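Local coordinates for chemotaxis protein motB (Helicobacter pylori, PDB 3CYP) that probably fastens the flagellar motor stator, which it builds together with MotA, to the cell wall through its periplasmic C-terminal domain, at residues I26-Q31 with D128-P133; D46-V51 with E101-N106. All blocks are in the same frame, centred on the assembly; numbering follows the deposited sequence. Where two conformers were deposited one is given.

Contact 1. Residues I26-Q31 with D128-P133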
loop_
_atom_site.group_PDB
_atom_site.type_symbol
_atom_site.label_atom_id
_atom_site.label_comp_id
_atom_site.label_asym_id
_atom_site.label_seq_id
_atom_site.Cartn_x
_atom_site.Cartn_y
_atom_site.Cartn_z
ATOM N N ILE B 26 3.589 -9.788 -14.739
ATOM C CA ILE B 26 3.458 -8.320 -14.575
ATOM C C ILE B 26 4.629 -7.758 -13.732
ATOM O O ILE B 26 5.172 -6.689 -14.016
ATOM C CB ILE B 26 2.070 -7.960 -13.966
ATOM C CG1 ILE B 26 0.946 -8.315 -14.968
ATOM C CG2 ILE B 26 2.016 -6.496 -13.511
ATOM C CD1 ILE B 26 0.956 -7.405 -16.234
ATOM N N ALA B 27 5.066 -8.473 -12.695
ATOM C CA ALA B 27 6.257 -8.071 -11.911
ATOM C C ALA B 27 7.461 -8.005 -12.808
ATOM O O ALA B 27 8.249 -7.066 -12.730
ATOM C CB ALA B 27 6.495 -9.058 -10.719
ATOM N N LYS B 28 7.597 -8.997 -13.690
ATOM C CA LYS B 28 8.695 -9.031 -14.619
ATOM C C LYS B 28 8.749 -7.761 -15.437
ATOM O O LYS B 28 9.820 -7.154 -15.574
ATOM C CB LYS B 28 8.558 -10.243 -15.542
ATOM C CG LYS B 28 9.658 -10.371 -16.590
ATOM C CD LYS B 28 9.331 -11.583 -17.474
ATOM C CE LYS B 28 10.305 -11.730 -18.642
ATOM N NZ LYS B 28 9.789 -12.746 -19.635
ATOM N N ILE B 29 7.621 -7.392 -16.028
ATOM C CA ILE B 29 7.544 -6.211 -16.895
ATOM C C ILE B 29 7.798 -4.947 -16.085
ATOM O O ILE B 29 8.440 -4.014 -16.558
ATOM C CB ILE B 29 6.154 -6.095 -17.591
ATOM C CG1 ILE B 29 6.011 -7.113 -18.742
ATOM C CG2 ILE B 29 5.891 -4.703 -18.119
ATOM C CD1 ILE B 29 7.315 -7.644 -19.270
ATOM N N ILE B 30 7.228 -4.897 -14.870
ATOM C CA ILE B 30 7.399 -3.693 -14.055
ATOM C C ILE B 30 8.867 -3.392 -13.824
ATOM O O ILE B 30 9.288 -2.242 -13.906
ATOM C CB ILE B 30 6.615 -3.754 -12.754
ATOM C CG1 ILE B 30 5.130 -3.723 -13.047
ATOM C CG2 ILE B 30 7.031 -2.613 -11.815
ATOM C CD1 ILE B 30 4.212 -4.055 -11.868
ATOM N N GLN B 31 9.670 -4.415 -13.558
ATOM C CA GLN B 31 11.068 -4.200 -13.272
ATOM C C GLN B 31 11.862 -3.709 -14.486
ATOM O O GLN B 31 12.990 -3.232 -14.318
ATOM C CB GLN B 31 11.652 -5.478 -12.695
ATOM C CG GLN B 31 11.022 -5.815 -11.381
ATOM C CD GLN B 31 11.510 -7.101 -10.816
ATOM O OE1 GLN B 31 12.643 -7.172 -10.323
ATOM N NE2 GLN B 31 10.637 -8.104 -10.787
ATOM N N ASP B 128 4.344 -5.122 -25.142
ATOM C CA ASP B 128 4.362 -5.860 -26.417
ATOM C C ASP B 128 5.320 -7.029 -26.412
ATOM O O ASP B 128 4.944 -8.116 -26.863
ATOM C CB ASP B 128 4.770 -4.928 -27.546
ATOM C CG ASP B 128 3.633 -4.179 -28.097
ATOM O OD1 ASP B 128 2.481 -4.475 -27.696
ATOM O OD2 ASP B 128 3.886 -3.305 -28.952
ATOM N N ASN B 129 6.544 -6.801 -25.951
ATOM C CA ASN B 129 7.589 -7.825 -25.938
ATOM C C ASN B 129 7.194 -9.010 -25.065
ATOM O O ASN B 129 7.441 -10.171 -25.407
ATOM C CB ASN B 129 8.911 -7.268 -25.432
ATOM C CG ASN B 129 9.517 -6.244 -26.364
ATOM O OD1 ASN B 129 10.400 -5.490 -25.962
ATOM N ND2 ASN B 129 9.051 -6.206 -27.593
ATOM N N GLU B 130 6.560 -8.730 -23.940
ATOM C CA GLU B 130 6.117 -9.806 -23.056
ATOM C C GLU B 130 4.860 -10.530 -23.557
ATOM O O GLU B 130 4.797 -11.765 -23.502
ATOM C CB GLU B 130 5.822 -9.259 -21.662
ATOM C CG GLU B 130 5.350 -10.310 -20.645
ATOM C CD GLU B 130 6.354 -11.447 -20.452
ATOM O OE1 GLU B 130 7.572 -11.233 -20.651
ATOM O OE2 GLU B 130 5.933 -12.556 -20.079
ATOM N N PHE B 131 3.844 -9.779 -23.987
ATOM C CA PHE B 131 2.514 -10.343 -24.202
ATOM C C PHE B 131 2.206 -10.593 -25.685
ATOM O O PHE B 131 1.214 -11.260 -25.978
ATOM C CB PHE B 131 1.441 -9.462 -23.518
ATOM C CG PHE B 131 1.515 -9.493 -22.005
ATOM C CD1 PHE B 131 1.004 -10.572 -21.270
ATOM C CD2 PHE B 131 2.143 -8.471 -21.299
ATOM C CE1 PHE B 131 1.112 -10.611 -19.900
ATOM C CE2 PHE B 131 2.241 -8.515 -19.927
ATOM C CZ PHE B 131 1.722 -9.589 -19.221
ATOM N N ASN B 132 3.072 -10.099 -26.579
ATOM C CA ASN B 132 2.981 -10.368 -28.016
ATOM C C ASN B 132 4.400 -10.533 -28.582
ATOM O O ASN B 132 4.848 -9.765 -29.429
ATOM C CB ASN B 132 2.219 -9.244 -28.728
ATOM C CG ASN B 132 1.850 -9.609 -30.157
ATOM O OD1 ASN B 132 2.718 -9.769 -31.012
ATOM N ND2 ASN B 132 0.561 -9.754 -30.415
ATOM N N PRO B 133 5.136 -11.565 -28.095
ATOM C CA PRO B 133 6.602 -11.685 -28.275
ATOM C C PRO B 133 7.239 -11.477 -29.665
ATOM O O PRO B 133 8.284 -10.807 -29.775
ATOM C CB PRO B 133 6.902 -13.106 -27.779
ATOM C CG PRO B 133 5.772 -13.494 -26.961
ATOM C CD PRO B 133 4.580 -12.701 -27.334
HETATM O O HOH W 1 7.250 -14.467 -18.916
#

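Contact 2. Residues D46-V51 with E101-N106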
loop_
_atom_site.group_PDB
_atom_site.type_symbol
_atom_site.label_atom_id
_atom_site.label_comp_id
_atom_site.label_asym_id
_atom_site.label_seq_id
_atom_site.Cartn_x
_atom_site.Cartn_y
_atom_site.Cartn_z
ATOM N N ASP B 46 -18.046 -6.531 -7.461
ATOM C CA ASP B 46 -19.415 -6.369 -7.918
ATOM C C ASP B 46 -20.235 -5.701 -6.811
ATOM O O ASP B 46 -19.692 -5.277 -5.771
ATOM C CB ASP B 46 -20.006 -7.728 -8.343
ATOM C CG ASP B 46 -20.080 -8.747 -7.221
ATOM O OD1 ASP B 46 -20.309 -8.370 -6.064
ATOM O OD2 ASP B 46 -19.956 -9.954 -7.510
ATOM N N ASP B 47 -21.554 -5.648 -7.002
ATOM C CA ASP B 47 -22.400 -4.943 -6.069
ATOM C C ASP B 47 -23.310 -5.925 -5.360
ATOM O O ASP B 47 -24.372 -5.538 -4.865
ATOM C CB ASP B 47 -23.207 -3.868 -6.807
ATOM C CG ASP B 47 -24.266 -4.445 -7.724
ATOM O OD1 ASP B 47 -24.303 -5.691 -7.896
ATOM O OD2 ASP B 47 -25.058 -3.637 -8.279
ATOM N N THR B 48 -22.892 -7.186 -5.293
ATOM C CA THR B 48 -23.705 -8.196 -4.620
ATOM C C THR B 48 -23.634 -7.968 -3.115
ATOM O O THR B 48 -22.570 -7.660 -2.560
ATOM C CB THR B 48 -23.302 -9.652 -4.959
ATOM O OG1 THR B 48 -22.071 -9.992 -4.320
ATOM C CG2 THR B 48 -23.171 -9.865 -6.437
ATOM N N PRO B 49 -24.783 -8.084 -2.424
ATOM C CA PRO B 49 -24.664 -7.862 -0.995
ATOM C C PRO B 49 -23.778 -8.929 -0.366
ATOM O O PRO B 49 -23.844 -10.094 -0.750
ATOM C CB PRO B 49 -26.122 -7.956 -0.497
ATOM C CG PRO B 49 -26.954 -7.743 -1.717
ATOM C CD PRO B 49 -26.169 -8.382 -2.822
ATOM N N LEU B 50 -22.941 -8.520 0.585
ATOM C CA LEU B 50 -21.947 -9.402 1.170
ATOM C C LEU B 50 -22.612 -10.406 2.100
ATOM O O LEU B 50 -23.364 -10.025 3.009
ATOM C CB LEU B 50 -20.880 -8.599 1.924
ATOM C CG LEU B 50 -19.936 -7.745 1.060
ATOM C CD1 LEU B 50 -19.144 -6.748 1.923
ATOM C CD2 LEU B 50 -19.009 -8.610 0.236
ATOM N N VAL B 51 -22.319 -11.682 1.859
ATOM C CA VAL B 51 -22.805 -12.770 2.693
ATOM C C VAL B 51 -21.656 -13.761 2.897
ATOM O O VAL B 51 -20.748 -13.847 2.060
ATOM C CB VAL B 51 -24.017 -13.463 2.031
ATOM C CG1 VAL B 51 -23.620 -14.042 0.670
ATOM C CG2 VAL B 51 -24.593 -14.543 2.941
ATOM N N GLU B 101 -22.991 -13.646 -14.271
ATOM C CA GLU B 101 -21.730 -13.782 -14.989
ATOM C C GLU B 101 -21.077 -12.420 -15.281
ATOM O O GLU B 101 -19.850 -12.290 -15.276
ATOM C CB GLU B 101 -21.954 -14.607 -16.268
ATOM C CG GLU B 101 -22.455 -16.031 -15.963
ATOM C CD GLU B 101 -23.961 -16.097 -15.675
ATOM O OE1 GLU B 101 -24.673 -15.169 -16.136
ATOM O OE2 GLU B 101 -24.416 -17.060 -14.989
ATOM N N ASN B 102 -21.884 -11.390 -15.507
ATOM C CA ASN B 102 -21.381 -10.022 -15.639
ATOM C C ASN B 102 -20.851 -9.491 -14.290
ATOM O O ASN B 102 -19.758 -8.908 -14.235
ATOM C CB ASN B 102 -22.480 -9.078 -16.162
ATOM C CG ASN B 102 -22.712 -9.161 -17.672
ATOM O OD1 ASN B 102 -23.818 -8.817 -18.161
ATOM N ND2 ASN B 102 -21.701 -9.594 -18.425
ATOM N N ARG B 103 -21.599 -9.720 -13.214
ATOM C CA ARG B 103 -21.140 -9.348 -11.864
ATOM C C ARG B 103 -19.787 -9.977 -11.528
ATOM O O ARG B 103 -18.889 -9.318 -10.940
ATOM C CB ARG B 103 -22.157 -9.789 -10.802
ATOM C CG ARG B 103 -23.369 -8.949 -10.750
ATOM C CD ARG B 103 -24.078 -9.053 -9.390
ATOM N NE ARG B 103 -24.764 -10.328 -9.167
ATOM C CZ ARG B 103 -25.884 -10.706 -9.794
ATOM N NH1 ARG B 103 -26.450 -9.927 -10.722
ATOM N NH2 ARG B 103 -26.437 -11.883 -9.504
ATOM N N MET B 104 -19.630 -11.258 -11.855
ATOM C CA MET B 104 -18.381 -11.955 -11.563
ATOM C C MET B 104 -17.167 -11.244 -12.156
ATOM O O MET B 104 -16.103 -11.225 -11.526
ATOM C CB MET B 104 -18.416 -13.392 -12.059
ATOM C CG MET B 104 -19.334 -14.256 -11.225
ATOM S SD MET B 104 -19.492 -15.900 -11.928
ATOM C CE MET B 104 -17.870 -16.521 -11.419
ATOM N N LYS B 105 -17.340 -10.663 -13.346
ATOM C CA LYS B 105 -16.276 -9.921 -14.052
ATOM C C LYS B 105 -15.784 -8.707 -13.254
ATOM O O LYS B 105 -14.634 -8.261 -13.420
ATOM C CB LYS B 105 -16.787 -9.423 -15.411
ATOM C CG LYS B 105 -17.013 -10.498 -16.485
ATOM C CD LYS B 105 -15.733 -10.836 -17.238
ATOM C CE LYS B 105 -14.988 -11.966 -16.566
ATOM N NZ LYS B 105 -13.532 -11.891 -16.626
ATOM N N ASN B 106 -16.659 -8.145 -12.428
ATOM C CA ASN B 106 -16.325 -6.926 -11.662
ATOM C C ASN B 106 -15.440 -7.172 -10.452
ATOM O O ASN B 106 -14.956 -6.233 -9.838
ATOM C CB ASN B 106 -17.606 -6.168 -11.260
ATOM C CG ASN B 106 -18.337 -5.559 -12.467
ATOM O OD1 ASN B 106 -17.709 -5.133 -13.431
ATOM N ND2 ASN B 106 -19.689 -5.566 -12.442
#

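Contact 1. Residues I26-Q31 with D128-P133
K28 and E130 meet because both side chains leave their helices with CG anti to the backbone N and then differ: K28 (chi1 179°) runs on fully extended, whereas E130 bends at chi2 (58°) and turns its carboxylate toward the lysine. K28 NZ thus reaches E130 OE1 at 2.9 Å, on the syn side and only 16° out of the carboxylate plane, a salt bridge that is also a hydrogen bond. A water closes a second route, accepting from K28 NZ at 3.2 Å and donating to E130 OE2 at 2.6 Å, while that same OE2 forms a salt bridge with R25, one turn before K28 on helix 17-30.

Alongside the ionic pair is an apolar patch. The methyl I26 CD1 comes obliquely to the F131 ring, 3.8 Å from F131 CZ, the two side chains crossing near a right angle. I29, modelled in two conformers, adds CG1 at 4.2 Å from F131 CE2. One face of the ring lies against the glutamate's own stem, with E130 CG 3.6 Å above the ring plane near its rim. Y22 also touches the ring, and L73 of helix 58-75 backs I26.

The apolar patch thus joins helices 17-30 and 117-131, with the salt bridge at the exposed K28. It illustrates how a carboxylate can be satisfied through both oxygens: a cationic partner at each would be expected to keep E130 ionised.

Contact 2. Residues D46-V51 with E101-N106
D46 packs by its CB against R103 and N106, and here the contact is close: D46 CB lies 3.2 Å from R103 O and 3.9 Å from R103 CB, while N106 CB fits against D46 CA at 3.8 Å. The aspartate is placed by its own loop. With chi1 at 62°, its CG sits between the backbone N and the carbonyl carbon, and the carboxylate turns to the following residues. D46 OD1 accepts from T48 N at 2.9 Å, closing an Asx turn, and also from the hydroxyl T48 OG1 at 3.0 Å; both donors reach it from the same face of the carboxylate plane. The other oxygen, OD2, is taken by the side-chain amide of N107, so the buried carboxylate is held through both atoms, an example of a buried charge met by neutral donors. N106, in turn, is fixed by its ND2 on the carbonyl of A95. R103 NE is also buried by the contact, but without a polar partner in the model.

The loose side is at D47, which is exposed. R103 bends at chi3 and its chain passes this aspartate, yet D47 OD1 stays 3.7 Å from R103 CD and 4.8 Å from R103 NE, too far for a salt bridge.

In the OmpA-like fold this joins the loop that leaves strand 38-44 to the short helix leading into strand 108-114. Those two strands are antiparallel neighbours in the sheet, with helix 58-75 following the loop.

In the fold
The two contacts lie on opposite sides of the chain's centre in one compact OmpA-like domain. Their centres are 30 Å apart, their nearest atoms about 15 Å, and they do not touch. Along the chain the order is 26-31, 46-51, 101-106 and 128-133, so contact 2 falls wholly within the span bridged by contact 1. Strand 38-44 lies between 26-31 and 46-51, strand 83-87 between the halves of contact 2, and strand 108-114 between 101-106 and 128-133. Contact 1 joins helix 117-131 to helix 17-30, contact 2 a loop to a short helix: separate parts of the C-terminal domain of MotB, which probably anchors the stator.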